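Local atomic coordinates of paenibacillus xanthan lyase (Paenibacillus, PDB entry 6F2P), a protein that acts as a xanthan lyase, probably releasing the terminal mannose of xanthan side chains by beta-elimination at the adjoining glucuronate. Residues A[966-971]-A[991-996]; A[973-978]-A[1027-1032]. All blocks are in the same frame, centred on the assembly; numbering follows the deposited sequence.

Contact 1. Residues A[966-971]-A[991-996]; sequences MMWAAH and LNVNQQ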
ATOM      1  N   MET A 966     -26.189  53.841  -2.595  1.00 45.87           N
ATOM      2  CA  MET A 966     -25.461  54.800  -3.420  1.00 42.21           C
ATOM      3  C   MET A 966     -24.893  55.950  -2.583  1.00 46.21           C
ATOM      4  O   MET A 966     -25.520  56.422  -1.628  1.00 39.33           O
ATOM      5  CB  MET A 966     -26.339  55.338  -4.548  1.00 37.73           C
ATOM      6  CG  MET A 966     -25.629  56.351  -5.432  1.00 49.45           C
ATOM      7  SD  MET A 966     -26.657  57.075  -6.722  1.00 36.55           S
ATOM      8  CE  MET A 966     -26.865  55.688  -7.840  1.00 24.39           C
ATOM      9  N   MET A 967     -23.690  56.379  -2.939  1.00 47.98           N
ATOM     10  CA  MET A 967     -23.050  57.504  -2.281  1.00 45.40           C
ATOM     11  C   MET A 967     -22.807  58.587  -3.318  1.00 47.77           C
ATOM     12  O   MET A 967     -22.657  58.288  -4.505  1.00 45.29           O
ATOM     13  CB  MET A 967     -21.728  57.055  -1.669  1.00 53.39           C
ATOM     14  CG  MET A 967     -20.978  58.130  -0.909  1.00 55.37           C
ATOM     15  SD  MET A 967     -19.533  57.426  -0.109  1.00 56.06           S
ATOM     16  CE  MET A 967     -20.315  56.262   1.006  1.00 54.57           C
ATOM     17  N   TRP A 968     -22.783  59.841  -2.876  1.00 50.18           N
ATOM     18  CA  TRP A 968     -22.514  60.958  -3.772  1.00 49.32           C
ATOM     19  C   TRP A 968     -21.958  62.165  -3.015  1.00 52.28           C
ATOM     20  O   TRP A 968     -21.927  62.180  -1.781  1.00 48.16           O
ATOM     21  CB  TRP A 968     -23.781  61.347  -4.546  1.00 47.18           C
ATOM     22  CG  TRP A 968     -24.964  61.628  -3.660  1.00 49.79           C
ATOM     23  CD1 TRP A 968     -25.115  62.677  -2.798  1.00 48.44           C
ATOM     24  CD2 TRP A 968     -26.162  60.848  -3.554  1.00 50.60           C
ATOM     25  NE1 TRP A 968     -26.329  62.599  -2.160  1.00 46.14           N
ATOM     26  CE2 TRP A 968     -26.993  61.486  -2.606  1.00 50.77           C
ATOM     27  CE3 TRP A 968     -26.613  59.674  -4.167  1.00 45.52           C
ATOM     28  CZ2 TRP A 968     -28.248  60.988  -2.258  1.00 48.04           C
ATOM     29  CZ3 TRP A 968     -27.860  59.178  -3.819  1.00 44.54           C
ATOM     30  CH2 TRP A 968     -28.664  59.838  -2.874  1.00 49.97           C
ATOM     31  N   ALA A 969     -21.531  63.174  -3.773  1.00 61.61           N
ATOM     32  CA  ALA A 969     -21.017  64.422  -3.211  1.00 60.49           C
ATOM     33  C   ALA A 969     -22.098  65.503  -3.070  1.00 62.48           C
ATOM     34  O   ALA A 969     -22.527  66.101  -4.060  1.00 60.81           O
ATOM     35  CB  ALA A 969     -19.851  64.930  -4.044  1.00 62.76           C
ATOM     36  N   ALA A 970     -22.525  65.762  -1.836  1.00 58.17           N
ATOM     37  CA  ALA A 970     -23.641  66.676  -1.589  1.00 63.37           C
ATOM     38  C   ALA A 970     -23.191  68.125  -1.443  1.00 72.96           C
ATOM     39  O   ALA A 970     -22.080  68.392  -0.985  1.00 76.57           O
ATOM     40  CB  ALA A 970     -24.430  66.237  -0.359  1.00 55.52           C
ATOM     41  N   HIS A 971     -24.054  69.063  -1.830  1.00 73.34           N
ATOM     42  CA  HIS A 971     -23.759  70.483  -1.631  1.00 79.30           C
ATOM     43  C   HIS A 971     -25.012  71.355  -1.545  1.00 76.95           C
ATOM     44  O   HIS A 971     -25.817  71.209  -0.627  1.00 72.82           O
ATOM     45  CB  HIS A 971     -22.814  71.012  -2.714  1.00 76.69           C
ATOM     46  CG  HIS A 971     -21.960  72.157  -2.258  1.00 88.55           C
ATOM     47  ND1 HIS A 971     -21.266  72.966  -3.133  1.00 85.62           N
ATOM     48  CD2 HIS A 971     -21.682  72.622  -1.017  1.00 82.45           C
ATOM     49  CE1 HIS A 971     -20.605  73.884  -2.452  1.00 86.33           C
ATOM     50  NE2 HIS A 971     -20.838  73.697  -1.166  1.00 89.67           N
ATOM     51  N   LEU A 991     -36.409  55.762  -9.167  1.00 27.94           N
ATOM     52  CA  LEU A 991     -36.686  56.710  -8.097  1.00 31.04           C
ATOM     53  C   LEU A 991     -35.871  57.970  -8.322  1.00 34.07           C
ATOM     54  O   LEU A 991     -34.923  57.962  -9.106  1.00 36.92           O
ATOM     55  CB  LEU A 991     -36.358  56.113  -6.728  1.00 31.23           C
ATOM     56  CG  LEU A 991     -34.896  56.044  -6.270  1.00 29.99           C
ATOM     57  CD1 LEU A 991     -34.832  55.911  -4.761  1.00 36.78           C
ATOM     58  CD2 LEU A 991     -34.171  54.882  -6.928  1.00 28.78           C
ATOM     59  N   ASN A 992     -36.243  59.052  -7.645  1.00 34.99           N
ATOM     60  CA  ASN A 992     -35.443  60.269  -7.667  1.00 37.08           C
ATOM     61  C   ASN A 992     -34.660  60.406  -6.371  1.00 37.03           C
ATOM     62  O   ASN A 992     -35.175  60.094  -5.300  1.00 34.93           O
ATOM     63  CB  ASN A 992     -36.312  61.516  -7.885  1.00 33.75           C
ATOM     64  CG  ASN A 992     -36.847  61.618  -9.303  1.00 39.83           C
ATOM     65  OD1 ASN A 992     -36.420  60.886 -10.199  1.00 43.90           O
ATOM     66  ND2 ASN A 992     -37.781  62.544  -9.517  1.00 36.57           N
ATOM     67  N   VAL A 993     -33.417  60.866  -6.469  1.00 42.81           N
ATOM     68  CA  VAL A 993     -32.619  61.144  -5.274  1.00 46.15           C
ATOM     69  C   VAL A 993     -32.271  62.635  -5.151  1.00 48.68           C
ATOM     70  O   VAL A 993     -32.015  63.312  -6.153  1.00 48.95           O
ATOM     71  CB  VAL A 993     -31.338  60.266  -5.203  1.00 43.34           C
ATOM     72  CG1 VAL A 993     -31.708  58.812  -4.995  1.00 41.64           C
ATOM     73  CG2 VAL A 993     -30.496  60.418  -6.459  1.00 37.17           C
ATOM     74  N   ASN A 994     -32.282  63.140  -3.920  1.00 45.84           N
ATOM     75  CA  ASN A 994     -31.959  64.538  -3.648  1.00 43.57           C
ATOM     76  C   ASN A 994     -30.491  64.714  -3.261  1.00 47.42           C
ATOM     77  O   ASN A 994     -30.118  64.539  -2.097  1.00 39.38           O
ATOM     78  CB  ASN A 994     -32.870  65.083  -2.550  1.00 46.20           C
ATOM     79  CG  ASN A 994     -32.627  66.546  -2.266  1.00 46.29           C
ATOM     80  OD1 ASN A 994     -31.911  67.218  -3.002  1.00 48.76           O
ATOM     81  ND2 ASN A 994     -33.230  67.051  -1.195  1.00 39.92           N
ATOM     82  N   GLN A 995     -29.672  65.073  -4.247  1.00 51.56           N
ATOM     83  CA  GLN A 995     -28.218  65.089  -4.091  1.00 49.71           C
ATOM     84  C   GLN A 995     -27.642  66.333  -3.421  1.00 54.77           C
ATOM     85  O   GLN A 995     -26.424  66.464  -3.304  1.00 57.51           O
ATOM     86  CB  GLN A 995     -27.526  64.864  -5.438  1.00 44.87           C
ATOM     87  CG  GLN A 995     -27.481  63.414  -5.857  1.00 45.76           C
ATOM     88  CD  GLN A 995     -26.749  63.212  -7.160  1.00 42.86           C
ATOM     89  OE1 GLN A 995     -26.397  64.173  -7.838  1.00 48.83           O
ATOM     90  NE2 GLN A 995     -26.507  61.956  -7.519  1.00 43.34           N
ATOM     91  N   GLN A 996     -28.493  67.251  -2.982  1.00 56.12           N
ATOM     92  CA  GLN A 996     -27.993  68.351  -2.166  1.00 62.59           C
ATOM     93  C   GLN A 996     -28.166  68.006  -0.687  1.00 58.30           C
ATOM     94  O   GLN A 996     -28.556  68.840   0.128  1.00 61.96           O
ATOM     95  CB  GLN A 996     -28.647  69.687  -2.539  1.00 59.38           C
ATOM     96  CG  GLN A 996     -30.156  69.721  -2.432  1.00 54.86           C
ATOM     97  CD  GLN A 996     -30.721  71.103  -2.693  1.00 50.54           C
ATOM     98  OE1 GLN A 996     -30.425  71.729  -3.715  1.00 42.16           O
ATOM     99  NE2 GLN A 996     -31.536  71.591  -1.763  1.00 47.48           N
TER
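Across the contact Gln995 O receives the CA-H of Ala970 in a weak C-H...O contact (Ala970 CA to Gln995 O 3.3 Å, 149° at the hydrogen), with Ala970 CB packed alongside. The setting is the Golvesin C-terminal domain, a beta-sandwich, where the loop following strand 960-967 of one sheet meets the loop following strand 987-993, an outermost strand of the facing sheet. The indole of Trp968 is the main packing surface between them. Its chi1 of 54° puts CG between the backbone N and the carbonyl carbon, swinging the indole across to the other sheet. Gln995 CG sits over one face, 3.6 Å from the centroid of the Trp968 five-membered ring, a CH-pi contact nearly on the ring normal. A glutamine suits this place because its CG methylene packs on the indole while the extended chain carries the amide on, to where NE2 bonds to Val1030 O. The indole's own polar atom, Trp968 NE1, is satisfied by Gly997 O. At the six-membered end the branched Val993 supplies apolar bulk, reaching Trp968 CH2 obliquely with Val993 CB at 3.6 Å.

Contact 2. Residues A[973-978]-A[1027-1032]; sequences NRATNV and GYVVAD. With CA (calcium ion), chain G.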
ATOM      1  N   ASN A 973     -25.635  73.324  -4.873  1.00 59.45           N
ATOM      2  CA  ASN A 973     -25.815  73.491  -6.304  1.00 54.65           C
ATOM      3  C   ASN A 973     -26.202  72.175  -6.966  1.00 63.71           C
ATOM      4  O   ASN A 973     -26.193  72.067  -8.191  1.00 61.01           O
ATOM      5  CB  ASN A 973     -24.528  74.023  -6.926  1.00 62.29           C
ATOM      6  CG  ASN A 973     -23.332  73.170  -6.579  1.00 69.57           C
ATOM      7  OD1 ASN A 973     -23.083  72.143  -7.211  1.00 71.68           O
ATOM      8  ND2 ASN A 973     -22.592  73.581  -5.561  1.00 71.60           N
ATOM      9  N   ARG A 974     -26.532  71.175  -6.151  1.00 64.84           N
ATOM     10  CA  ARG A 974     -26.933  69.872  -6.669  1.00 58.34           C
ATOM     11  C   ARG A 974     -28.408  69.828  -7.066  1.00 57.71           C
ATOM     12  O   ARG A 974     -29.240  70.546  -6.502  1.00 53.10           O
ATOM     13  CB  ARG A 974     -26.659  68.777  -5.640  1.00 57.82           C
ATOM     14  CG  ARG A 974     -25.358  68.034  -5.845  1.00 63.33           C
ATOM     15  CD  ARG A 974     -24.170  68.916  -5.539  1.00 72.26           C
ATOM     16  NE  ARG A 974     -22.923  68.160  -5.554  1.00 72.60           N
ATOM     17  CZ  ARG A 974     -21.718  68.717  -5.540  1.00 70.19           C
ATOM     18  NH1 ARG A 974     -21.597  70.038  -5.520  1.00 72.81           N
ATOM     19  NH2 ARG A 974     -20.632  67.955  -5.555  1.00 66.68           N
ATOM     20  N   ALA A 975     -28.719  68.976  -8.041  1.00 53.42           N
ATOM     21  CA  ALA A 975     -30.101  68.678  -8.392  1.00 49.27           C
ATOM     22  C   ALA A 975     -30.800  67.960  -7.234  1.00 55.53           C
ATOM     23  O   ALA A 975     -30.173  67.191  -6.495  1.00 52.44           O
ATOM     24  CB  ALA A 975     -30.157  67.830  -9.651  1.00 41.18           C
ATOM     25  N   THR A 976     -32.095  68.223  -7.077  1.00 52.63           N
ATOM     26  CA  THR A 976     -32.882  67.633  -5.997  1.00 49.71           C
ATOM     27  C   THR A 976     -33.700  66.451  -6.503  1.00 46.60           C
ATOM     28  O   THR A 976     -34.318  65.723  -5.722  1.00 45.69           O
ATOM     29  CB  THR A 976     -33.840  68.669  -5.366  1.00 47.76           C
ATOM     30  OG1 THR A 976     -34.732  69.179  -6.366  1.00 44.45           O
ATOM     31  CG2 THR A 976     -33.062  69.823  -4.778  1.00 45.05           C
ATOM     32  N   ASN A 977     -33.696  66.269  -7.819  1.00 44.24           N
ATOM     33  CA  ASN A 977     -34.552  65.283  -8.462  1.00 39.22           C
ATOM     34  C   ASN A 977     -33.790  64.406  -9.445  1.00 42.26           C
ATOM     35  O   ASN A 977     -34.215  64.221 -10.586  1.00 36.78           O
ATOM     36  CB  ASN A 977     -35.726  65.980  -9.163  1.00 41.10           C
ATOM     37  CG  ASN A 977     -35.270  67.005 -10.195  1.00 45.30           C
ATOM     38  OD1 ASN A 977     -34.170  67.549 -10.103  1.00 48.41           O
ATOM     39  ND2 ASN A 977     -36.116  67.262 -11.188  1.00 34.61           N
ATOM     40  N   VAL A 978     -32.664  63.857  -8.999  1.00 43.30           N
ATOM     41  CA  VAL A 978     -31.856  63.005  -9.860  1.00 40.50           C
ATOM     42  C   VAL A 978     -32.534  61.656 -10.058  1.00 39.31           C
ATOM     43  O   VAL A 978     -32.728  60.916  -9.093  1.00 37.84           O
ATOM     44  CB  VAL A 978     -30.452  62.792  -9.277  1.00 43.25           C
ATOM     45  CG1 VAL A 978     -29.594  61.981 -10.245  1.00 37.47           C
ATOM     46  CG2 VAL A 978     -29.809  64.135  -8.966  1.00 40.19           C
ATOM     47  N   GLY A1027     -30.432  70.912 -11.106  1.00 56.08           N
ATOM     48  CA  GLY A1027     -29.103  71.285 -10.660  1.00 54.63           C
ATOM     49  C   GLY A1027     -28.043  70.309 -11.140  1.00 57.08           C
ATOM     50  O   GLY A1027     -28.254  69.559 -12.099  1.00 54.51           O
ATOM     51  N   TYR A1028     -26.895  70.319 -10.468  1.00 55.71           N
ATOM     52  CA  TYR A1028     -25.780  69.452 -10.837  1.00 58.60           C
ATOM     53  C   TYR A1028     -26.069  67.984 -10.526  1.00 55.26           C
ATOM     54  O   TYR A1028     -26.578  67.654  -9.453  1.00 51.43           O
ATOM     55  CB  TYR A1028     -24.498  69.891 -10.119  1.00 67.01           C
ATOM     56  CG  TYR A1028     -23.796  71.064 -10.763  1.00 63.52           C
ATOM     57  CD1 TYR A1028     -22.956  70.880 -11.853  1.00 62.55           C
ATOM     58  CD2 TYR A1028     -23.965  72.356 -10.279  1.00 67.72           C
ATOM     59  CE1 TYR A1028     -22.311  71.949 -12.445  1.00 60.89           C
ATOM     60  CE2 TYR A1028     -23.323  73.431 -10.867  1.00 67.18           C
ATOM     61  CZ  TYR A1028     -22.498  73.218 -11.952  1.00 62.51           C
ATOM     62  OH  TYR A1028     -21.851  74.274 -12.550  1.00 62.53           O
ATOM     63  N   VAL A1029     -25.727  67.106 -11.464  1.00 50.86           N
ATOM     64  CA  VAL A1029     -25.900  65.670 -11.263  1.00 53.50           C
ATOM     65  C   VAL A1029     -24.560  64.976 -10.986  1.00 50.68           C
ATOM     66  O   VAL A1029     -23.692  64.924 -11.850  1.00 53.79           O
ATOM     67  CB  VAL A1029     -26.588  65.010 -12.480  1.00 47.95           C
ATOM     68  CG1 VAL A1029     -26.721  63.500 -12.277  1.00 47.02           C
ATOM     69  CG2 VAL A1029     -27.947  65.638 -12.724  1.00 53.29           C
ATOM     70  N   VAL A1030     -24.403  64.439  -9.781  1.00 44.95           N
ATOM     71  CA  VAL A1030     -23.170  63.757  -9.385  1.00 50.44           C
ATOM     72  C   VAL A1030     -23.288  62.235  -9.517  1.00 47.35           C
ATOM     73  O   VAL A1030     -24.313  61.652  -9.167  1.00 50.12           O
ATOM     74  CB  VAL A1030     -22.767  64.129  -7.926  1.00 49.86           C
ATOM     75  CG1 VAL A1030     -21.700  63.187  -7.380  1.00 49.88           C
ATOM     76  CG2 VAL A1030     -22.301  65.578  -7.851  1.00 54.09           C
ATOM     77  N   ALA A1031     -22.238  61.604 -10.036  1.00 46.82           N
ATOM     78  CA  ALA A1031     -22.137  60.145 -10.078  1.00 47.29           C
ATOM     79  C   ALA A1031     -20.893  59.698  -9.311  1.00 54.69           C
ATOM     80  O   ALA A1031     -19.789  60.160  -9.602  1.00 54.91           O
ATOM     81  CB  ALA A1031     -22.081  59.649 -11.524  1.00 37.15           C
ATOM     82  N   ASP A1032     -21.065  58.804  -8.339  1.00 51.84           N
ATOM     83  CA  ASP A1032     -19.958  58.393  -7.474  1.00 47.79           C
ATOM     84  C   ASP A1032     -19.816  56.868  -7.366  1.00 54.49           C
ATOM     85  O   ASP A1032     -19.017  56.262  -8.086  1.00 54.90           O
ATOM     86  CB  ASP A1032     -20.113  59.028  -6.084  1.00 45.74           C
ATOM     87  CG  ASP A1032     -18.891  58.836  -5.204  1.00 52.10           C
ATOM     88  OD1 ASP A1032     -17.783  58.619  -5.742  1.00 56.02           O
ATOM     89  OD2 ASP A1032     -19.040  58.919  -3.964  1.00 52.45           O
TER
HETATM   90 CA    CA G1106     -15.628  57.915  -6.810  1.00 58.42          CA
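With chi1 at 54°, Asn973 folds its amide back over its own main chain, and Tyr1028 CG is turned opposite its carbonyl carbon (chi1 -80°); together these rotations bring the amide to the phenol ring. Asn973 OD1 comes within 3.2 Å of Tyr1028 CD2, with the amide and ring planes 89° apart, almost perpendicular. The main-chain oxygen Asn973 O also lies at the ring's edge, in its plane, and it accepts the peptide N-H of Tyr1028 in a nearly straight bond on a lone pair, Tyr1028 N to Asn973 O being 3.0 Å. The return bond runs from Ala975 N to Tyr1028 O, 2.9 Å long, its donor tilted out of the carbonyl plane. Arg974, between the two, is thus joined to Tyr1028 by a single beta bridge. This places a loop of the Golvesin C-terminal beta-sandwich, leading into strand 978-984, against the residues just before strand 1030-1039 of the other sheet. Gly1027 suits its place because a CB here would point into the main chain of Arg974 and Ala975; the two CA atoms, Ala975 CA and Gly1027 CA, are 3.6 Å apart. The aliphatic part of Arg974 stays by the bridge, and NE passes Val1030 CG2 obliquely at 3.5 Å; that NE makes a weak bond to Ala969 O, and NH1 a weak one to Asn973 OD1. Deeper in, Val978 CG1 meets Val1029 CG1 at 3.8 Å, and Ile1020 touches both valines, apolar branches suited to the interior between sheets. Farther along the same segment, Asp1032 OD1 binds the calcium ion at 2.5 Å, a site completed by Asp910, Asn911, Tyr933 and Asp936.

In the fold
Both contacts lie at one end of the Golvesin C-terminal beta-sandwich, far from the centre of the chain, and their centres are only about 6 Å apart. Contact 2 is the more buried; contact 1 has a buried aromatic part but runs out to exposed residues such as His971 and Asn994. Their chemistry differs accordingly: 966-971 and 991-996 meet through side-chain packing on an indole, whereas 973-978 and 1027-1032 are joined by paired backbone bonds and lead to a calcium site. They share elements as well. Strands 960-967 and 1030-1039 are neighbours in one sheet, 978-984 and 987-993 in the other, and Val993 N probably bonds to Val978 O.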